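Local coordinates for protein contact-dependent inhibitor I (Escherichia coli NC101, PDB 5I4Q) that probably protects its producer and sister cells by binding and neutralising the toxic domain of the contact-dependent inhibitor A (CdiA) toxin, at residues L54-L65 against I76-D86. Numbering follows the deposited sequence.
Sequences LFRMQSELATML and IQDLIYHLDRD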
ATOM      1  N   LEU B  54      10.710  -5.009 -23.959  1.00 43.38           N
ATOM      2  CA  LEU B  54       9.592  -5.734 -23.398  1.00 40.20           C
ATOM      3  C   LEU B  54      10.002  -6.542 -22.189  1.00 39.03           C
ATOM      4  O   LEU B  54       9.350  -6.483 -21.171  1.00 40.33           O
ATOM      5  CB  LEU B  54       9.028  -6.662 -24.457  1.00 40.85           C
ATOM      6  CG  LEU B  54       7.868  -7.535 -24.015  1.00 41.06           C
ATOM      7  CD1 LEU B  54       6.720  -6.651 -23.549  1.00 44.10           C
ATOM      8  CD2 LEU B  54       7.369  -8.394 -25.148  1.00 43.59           C
ATOM      9  N   PHE B  55      11.069  -7.321 -22.285  1.00 38.17           N
ATOM     10  CA  PHE B  55      11.499  -8.105 -21.116  1.00 39.77           C
ATOM     11  C   PHE B  55      12.091  -7.302 -19.985  1.00 38.39           C
ATOM     12  O   PHE B  55      12.056  -7.741 -18.800  1.00 39.76           O
ATOM     13  CB  PHE B  55      12.472  -9.211 -21.528  1.00 40.86           C
ATOM     14  CG  PHE B  55      11.845 -10.275 -22.381  1.00 39.20           C
ATOM     15  CD1 PHE B  55      10.902 -11.117 -21.841  1.00 39.48           C
ATOM     16  CD2 PHE B  55      12.237 -10.465 -23.688  1.00 39.87           C
ATOM     17  CE1 PHE B  55      10.338 -12.135 -22.589  1.00 40.10           C
ATOM     18  CE2 PHE B  55      11.641 -11.455 -24.472  1.00 40.74           C
ATOM     19  CZ  PHE B  55      10.704 -12.305 -23.909  1.00 40.45           C
ATOM     20  N   ARG B  56      12.671  -6.151 -20.320  1.00 39.16           N
ATOM     21  CA  ARG B  56      13.218  -5.243 -19.313  1.00 40.93           C
ATOM     22  C   ARG B  56      12.051  -4.746 -18.450  1.00 39.98           C
ATOM     23  O   ARG B  56      12.164  -4.674 -17.229  1.00 38.27           O
ATOM     24  CB  ARG B  56      13.942  -4.072 -19.924  1.00 45.16           C
ATOM     25  CG  ARG B  56      14.696  -3.204 -18.917  1.00 51.42           C
ATOM     26  CD  ARG B  56      15.078  -1.829 -19.462  1.00 59.15           C
ATOM     27  NE  ARG B  56      13.963  -0.893 -19.400  1.00 63.32           N
ATOM     28  CZ  ARG B  56      13.290  -0.377 -20.430  1.00 65.57           C
ATOM     29  NH1 ARG B  56      12.282   0.451 -20.167  1.00 69.50           N
ATOM     30  NH2 ARG B  56      13.588  -0.668 -21.699  1.00 65.83           N
HETATM   31  N   MSE B  57      10.929  -4.471 -19.094  1.00 40.23           N
HETATM   32  CA  MSE B  57       9.738  -4.037 -18.385  1.00 44.19           C
HETATM   33  C   MSE B  57       9.158  -5.127 -17.528  1.00 37.61           C
HETATM   34  O   MSE B  57       8.735  -4.856 -16.451  1.00 36.75           O
HETATM   35  CB  MSE B  57       8.668  -3.505 -19.355  1.00 46.63           C
HETATM   36  CG  MSE B  57       9.223  -2.221 -19.950  1.00 58.32           C
HETATM   37 SE   MSE B  57       7.832  -1.230 -20.976  0.90 75.80          SE
HETATM   38  CE  MSE B  57       9.073   0.035 -21.907  1.00 81.75           C
ATOM     39  N   GLN B  58       9.064  -6.326 -18.067  1.00 34.85           N
ATOM     40  CA  GLN B  58       8.598  -7.450 -17.325  1.00 35.06           C
ATOM     41  C   GLN B  58       9.477  -7.619 -16.088  1.00 33.68           C
ATOM     42  O   GLN B  58       8.975  -7.894 -15.030  1.00 33.74           O
ATOM     43  CB  GLN B  58       8.573  -8.715 -18.194  1.00 34.79           C
ATOM     44  CG  GLN B  58       8.143 -10.028 -17.503  1.00 34.52           C
ATOM     45  CD  GLN B  58       9.147 -10.617 -16.537  1.00 34.54           C
ATOM     46  OE1 GLN B  58      10.339 -10.325 -16.589  1.00 34.80           O
ATOM     47  NE2 GLN B  58       8.672 -11.449 -15.624  1.00 36.77           N
ATOM     48  N   SER B  59      10.784  -7.446 -16.241  1.00 35.03           N
ATOM     49  CA  SER B  59      11.746  -7.637 -15.129  1.00 35.01           C
ATOM     50  C   SER B  59      11.516  -6.663 -14.044  1.00 35.48           C
ATOM     51  O   SER B  59      11.597  -7.027 -12.874  1.00 36.61           O
ATOM     52  CB  SER B  59      13.190  -7.569 -15.582  1.00 36.15           C
ATOM     53  OG  SER B  59      13.421  -8.656 -16.479  1.00 39.95           O
ATOM     54  N   GLU B  60      11.149  -5.450 -14.408  1.00 35.35           N
ATOM     55  CA  GLU B  60      10.874  -4.472 -13.416  1.00 35.66           C
ATOM     56  C   GLU B  60       9.561  -4.809 -12.717  1.00 35.30           C
ATOM     57  O   GLU B  60       9.414  -4.557 -11.519  1.00 31.41           O
ATOM     58  CB  GLU B  60      10.813  -3.091 -14.057  1.00 37.94           C
ATOM     59  CG  GLU B  60      12.152  -2.629 -14.585  1.00 40.56           C
ATOM     60  CD  GLU B  60      12.075  -1.468 -15.611  1.00 45.09           C
ATOM     61  OE1 GLU B  60      10.985  -0.957 -15.914  1.00 46.28           O
ATOM     62  OE2 GLU B  60      13.145  -1.046 -16.099  1.00 46.82           O
ATOM     63  N   LEU B  61       8.566  -5.298 -13.493  1.00 35.43           N
ATOM     64  CA  LEU B  61       7.286  -5.648 -12.905  1.00 34.39           C
ATOM     65  C   LEU B  61       7.443  -6.862 -11.990  1.00 33.01           C
ATOM     66  O   LEU B  61       6.812  -6.952 -10.961  1.00 33.21           O
ATOM     67  CB  LEU B  61       6.243  -5.893 -13.960  1.00 35.60           C
ATOM     68  CG  LEU B  61       5.769  -4.613 -14.646  1.00 38.35           C
ATOM     69  CD1 LEU B  61       5.114  -4.945 -15.946  1.00 41.30           C
ATOM     70  CD2 LEU B  61       4.810  -3.775 -13.856  1.00 39.69           C
ATOM     71  N   ALA B  62       8.330  -7.775 -12.343  1.00 32.68           N
ATOM     72  CA  ALA B  62       8.644  -8.899 -11.470  1.00 33.08           C
ATOM     73  C   ALA B  62       9.322  -8.444 -10.164  1.00 34.40           C
ATOM     74  O   ALA B  62       9.031  -8.986  -9.098  1.00 34.70           O
ATOM     75  CB  ALA B  62       9.517  -9.869 -12.238  1.00 35.09           C
ATOM     76  N   THR B  63      10.190  -7.429 -10.241  1.00 33.53           N
ATOM     77  CA  THR B  63      10.820  -6.881  -9.071  1.00 34.67           C
ATOM     78  C   THR B  63       9.746  -6.274  -8.176  1.00 36.18           C
ATOM     79  O   THR B  63       9.763  -6.393  -6.934  1.00 36.23           O
ATOM     80  CB  THR B  63      11.912  -5.860  -9.456  1.00 34.17           C
ATOM     81  OG1 THR B  63      12.884  -6.494 -10.285  1.00 34.31           O
ATOM     82  CG2 THR B  63      12.636  -5.338  -8.255  1.00 34.73           C
HETATM   83  N   MSE B  64       8.787  -5.608  -8.786  1.00 36.71           N
HETATM   84  CA  MSE B  64       7.706  -5.063  -8.000  1.00 35.90           C
HETATM   85  C   MSE B  64       6.968  -6.142  -7.228  1.00 35.30           C
HETATM   86  O   MSE B  64       6.610  -5.949  -6.080  1.00 34.32           O
HETATM   87  CB  MSE B  64       6.747  -4.425  -8.973  1.00 37.83           C
HETATM   88  CG  MSE B  64       5.434  -4.090  -8.285  1.00 41.55           C
HETATM   89 SE   MSE B  64       4.149  -3.491  -9.677  0.90 52.69          SE
HETATM   90  CE  MSE B  64       3.684  -5.294 -10.381  1.00 47.24           C
ATOM     91  N   LEU B  65       6.671  -7.256  -7.888  1.00 34.42           N
ATOM     92  CA  LEU B  65       5.872  -8.329  -7.293  1.00 36.41           C
ATOM     93  C   LEU B  65       6.657  -9.037  -6.155  1.00 37.84           C
ATOM     94  O   LEU B  65       6.138  -9.270  -5.061  1.00 40.27           O
ATOM     95  CB  LEU B  65       5.474  -9.336  -8.393  1.00 35.59           C
ATOM     96  CG  LEU B  65       4.657 -10.553  -7.943  1.00 36.39           C
ATOM     97  CD1 LEU B  65       3.412 -10.076  -7.212  1.00 37.40           C
ATOM     98  CD2 LEU B  65       4.293 -11.450  -9.141  1.00 36.06           C
ATOM     99  N   ILE B  76      -1.661  -7.758 -15.521  1.00 52.10           N
ATOM    100  CA  ILE B  76      -0.236  -7.586 -15.263  1.00 49.64           C
ATOM    101  C   ILE B  76       0.368  -8.841 -14.574  1.00 45.20           C
ATOM    102  O   ILE B  76       1.459  -9.209 -14.893  1.00 43.55           O
ATOM    103  CB  ILE B  76      -0.007  -6.362 -14.373  1.00 52.09           C
ATOM    104  CG1 ILE B  76      -0.500  -5.089 -15.069  1.00 57.90           C
ATOM    105  CG2 ILE B  76       1.450  -6.236 -13.949  1.00 47.89           C
ATOM    106  CD1 ILE B  76       0.469  -4.580 -16.118  1.00 60.52           C
ATOM    107  N   GLN B  77      -0.334  -9.492 -13.660  1.00 43.92           N
ATOM    108  CA  GLN B  77       0.133 -10.762 -13.090  1.00 46.83           C
ATOM    109  C   GLN B  77       0.350 -11.847 -14.132  1.00 47.06           C
ATOM    110  O   GLN B  77       1.352 -12.528 -14.113  1.00 46.04           O
ATOM    111  CB  GLN B  77      -0.810 -11.308 -12.050  1.00 52.24           C
ATOM    112  CG  GLN B  77      -0.329 -11.179 -10.624  1.00 60.33           C
ATOM    113  CD  GLN B  77      -1.461 -11.422  -9.623  1.00 70.67           C
ATOM    114  OE1 GLN B  77      -2.381 -10.599  -9.484  1.00 77.58           O
ATOM    115  NE2 GLN B  77      -1.402 -12.543  -8.926  1.00 75.48           N
ATOM    116  N   ASP B  78      -0.591 -12.002 -15.042  1.00 49.66           N
ATOM    117  CA  ASP B  78      -0.447 -12.933 -16.143  1.00 51.31           C
ATOM    118  C   ASP B  78       0.702 -12.563 -17.030  1.00 46.66           C
ATOM    119  O   ASP B  78       1.483 -13.436 -17.408  1.00 45.27           O
ATOM    120  CB  ASP B  78      -1.719 -13.015 -16.976  1.00 57.24           C
ATOM    121  CG  ASP B  78      -2.853 -13.703 -16.232  1.00 63.28           C
ATOM    122  OD1 ASP B  78      -2.611 -14.443 -15.229  1.00 66.23           O
ATOM    123  OD2 ASP B  78      -4.007 -13.490 -16.643  1.00 72.56           O
ATOM    124  N   LEU B  79       0.848 -11.286 -17.318  1.00 43.14           N
ATOM    125  CA  LEU B  79       1.984 -10.839 -18.075  1.00 44.97           C
ATOM    126  C   LEU B  79       3.326 -11.164 -17.410  1.00 43.47           C
ATOM    127  O   LEU B  79       4.266 -11.618 -18.090  1.00 44.28           O
ATOM    128  CB  LEU B  79       1.931  -9.340 -18.326  1.00 49.34           C
ATOM    129  CG  LEU B  79       3.192  -8.945 -19.114  1.00 54.66           C
ATOM    130  CD1 LEU B  79       2.819  -8.143 -20.349  1.00 59.72           C
ATOM    131  CD2 LEU B  79       4.272  -8.274 -18.267  1.00 54.34           C
ATOM    132  N   ILE B  80       3.436 -10.905 -16.106  1.00 40.81           N
ATOM    133  CA  ILE B  80       4.668 -11.205 -15.371  1.00 38.97           C
ATOM    134  C   ILE B  80       5.040 -12.697 -15.457  1.00 39.58           C
ATOM    135  O   ILE B  80       6.206 -13.057 -15.638  1.00 39.88           O
ATOM    136  CB  ILE B  80       4.574 -10.787 -13.916  1.00 38.41           C
ATOM    137  CG1 ILE B  80       4.563  -9.245 -13.771  1.00 37.26           C
ATOM    138  CG2 ILE B  80       5.718 -11.382 -13.116  1.00 36.50           C
ATOM    139  CD1 ILE B  80       4.321  -8.826 -12.339  1.00 36.24           C
ATOM    140  N   TYR B  81       4.052 -13.562 -15.354  1.00 40.06           N
ATOM    141  CA  TYR B  81       4.296 -14.992 -15.534  1.00 40.67           C
ATOM    142  C   TYR B  81       4.704 -15.331 -16.979  1.00 39.20           C
ATOM    143  O   TYR B  81       5.795 -15.836 -17.265  1.00 38.81           O
ATOM    144  CB  TYR B  81       3.052 -15.788 -15.111  1.00 42.03           C
ATOM    145  CG  TYR B  81       3.167 -17.224 -15.498  1.00 43.32           C
ATOM    146  CD1 TYR B  81       3.918 -18.135 -14.716  1.00 44.20           C
ATOM    147  CD2 TYR B  81       2.584 -17.691 -16.670  1.00 45.20           C
ATOM    148  CE1 TYR B  81       4.076 -19.454 -15.110  1.00 44.94           C
ATOM    149  CE2 TYR B  81       2.727 -19.013 -17.053  1.00 45.62           C
ATOM    150  CZ  TYR B  81       3.465 -19.880 -16.269  1.00 46.45           C
ATOM    151  OH  TYR B  81       3.616 -21.160 -16.694  1.00 53.25           O
ATOM    152  N   HIS B  82       3.831 -15.067 -17.918  1.00 40.35           N
ATOM    153  CA  HIS B  82       4.090 -15.499 -19.318  1.00 42.92           C
ATOM    154  C   HIS B  82       5.377 -14.978 -19.953  1.00 42.41           C
ATOM    155  O   HIS B  82       5.981 -15.679 -20.757  1.00 46.73           O
ATOM    156  CB  HIS B  82       2.937 -15.098 -20.200  1.00 44.62           C
ATOM    157  CG  HIS B  82       1.664 -15.811 -19.874  1.00 48.10           C
ATOM    158  ND1 HIS B  82       1.503 -17.163 -20.086  1.00 51.61           N
ATOM    159  CD2 HIS B  82       0.470 -15.352 -19.436  1.00 48.27           C
ATOM    160  CE1 HIS B  82       0.278 -17.513 -19.739  1.00 52.13           C
ATOM    161  NE2 HIS B  82      -0.370 -16.432 -19.351  1.00 51.98           N
ATOM    162  N   LEU B  83       5.803 -13.768 -19.593  1.00 40.32           N
ATOM    163  CA  LEU B  83       6.973 -13.138 -20.204  1.00 40.75           C
ATOM    164  C   LEU B  83       8.236 -13.192 -19.373  1.00 40.74           C
ATOM    165  O   LEU B  83       9.216 -12.536 -19.695  1.00 43.50           O
ATOM    166  CB  LEU B  83       6.656 -11.693 -20.531  1.00 41.76           C
ATOM    167  CG  LEU B  83       5.706 -11.443 -21.731  1.00 44.55           C
ATOM    168  CD1 LEU B  83       5.838 -10.007 -22.221  1.00 46.15           C
ATOM    169  CD2 LEU B  83       5.974 -12.327 -22.906  1.00 45.29           C
ATOM    170  N   ASP B  84       8.236 -13.973 -18.312  1.00 39.74           N
ATOM    171  CA  ASP B  84       9.399 -14.087 -17.440  1.00 39.00           C
ATOM    172  C   ASP B  84      10.592 -14.696 -18.142  1.00 39.16           C
ATOM    173  O   ASP B  84      11.690 -14.204 -18.056  1.00 41.21           O
ATOM    174  CB  ASP B  84       9.070 -14.955 -16.204  1.00 38.01           C
ATOM    175  CG  ASP B  84      10.091 -14.791 -15.122  1.00 37.37           C
ATOM    176  OD1 ASP B  84      10.179 -13.678 -14.563  1.00 39.03           O
ATOM    177  OD2 ASP B  84      10.882 -15.697 -14.883  1.00 36.62           O
ATOM    178  N   ARG B  85      10.361 -15.773 -18.859  1.00 39.95           N
ATOM    179  CA  ARG B  85      11.423 -16.442 -19.546  1.00 39.39           C
ATOM    180  C   ARG B  85      11.796 -15.674 -20.831  1.00 39.06           C
ATOM    181  O   ARG B  85      10.963 -15.481 -21.699  1.00 38.46           O
ATOM    182  CB  ARG B  85      10.956 -17.852 -19.883  1.00 40.50           C
ATOM    183  CG  ARG B  85      12.045 -18.676 -20.567  1.00 41.71           C
ATOM    184  CD  ARG B  85      11.587 -20.096 -20.927  1.00 45.07           C
ATOM    185  NE  ARG B  85      12.597 -20.794 -21.770  1.00 44.89           N
ATOM    186  CZ  ARG B  85      12.444 -22.000 -22.274  1.00 43.51           C
ATOM    187  NH1 ARG B  85      11.287 -22.631 -22.103  1.00 43.02           N
ATOM    188  NH2 ARG B  85      13.418 -22.526 -23.019  1.00 48.31           N
ATOM    189  N   ASP B  86      13.065 -15.298 -20.929  1.00 39.19           N
ATOM    190  CA  ASP B  86      13.613 -14.487 -21.967  1.00 41.91           C
ATOM    191  C   ASP B  86      14.812 -15.195 -22.567  1.00 44.04           C
ATOM    192  O   ASP B  86      15.901 -15.147 -22.027  1.00 41.77           O
ATOM    193  CB  ASP B  86      14.019 -13.131 -21.360  1.00 46.63           C
ATOM    194  CG  ASP B  86      14.818 -12.217 -22.333  1.00 49.25           C
ATOM    195  OD1 ASP B  86      14.846 -12.466 -23.565  1.00 52.02           O
ATOM    196  OD2 ASP B  86      15.415 -11.233 -21.833  1.00 49.04           O
TER
HETATM  197  O   HOH W   1      12.106 -11.489 -15.042  1.00 30.86           O
HETATM  198  O   HOH W   2      12.366 -11.404 -18.424  1.00 41.43           O
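The helical segment 54-65 and the last turns of helix 74-82 (76-82) cross at -115°, their axes 9.4 Å apart, with Gln58 over Ile80; Leu83 then leaves helical geometry and the chain runs on past Phe55. Ile80 is a knob in the hole formed by Gln58, Leu61, Ala62 and Leu65, its CG1 3.8 Å from Leu61 CB. In this all-helical immunity protein the contact lies near the centre of the chain, where Leu61, its two methyl branches on Ile76 and Leu79, also packs on the long helix 4-40. Bent at chi2 (-72°), the Gln58 side chain places NE2 between two acceptors: Ile80 O, met in its carbonyl plane at 2.9 Å, and the anti lone pair of Asp84 OD1, also at 2.9 Å. Two waters link Gln58 OE1 to Asp84, one at OD1, the other at O. Asp84 OD2 forms a salt bridge with Arg37 and a hydrogen bond with His85 of the contact-dependent inhibitor A chain, so Gln58, holding OD1, probably orients a toxin-binding carboxylate. The Asp86 carboxylate stacks on one Phe55 face, planes 11° apart; Asp86 CB makes a CH-pi contact 3.8 Å from the ring centroid, and Asp86 OD1 salt-bridges Arg91. Leu83 O meets the ring edge, 3.1 Å from Phe55 CD1.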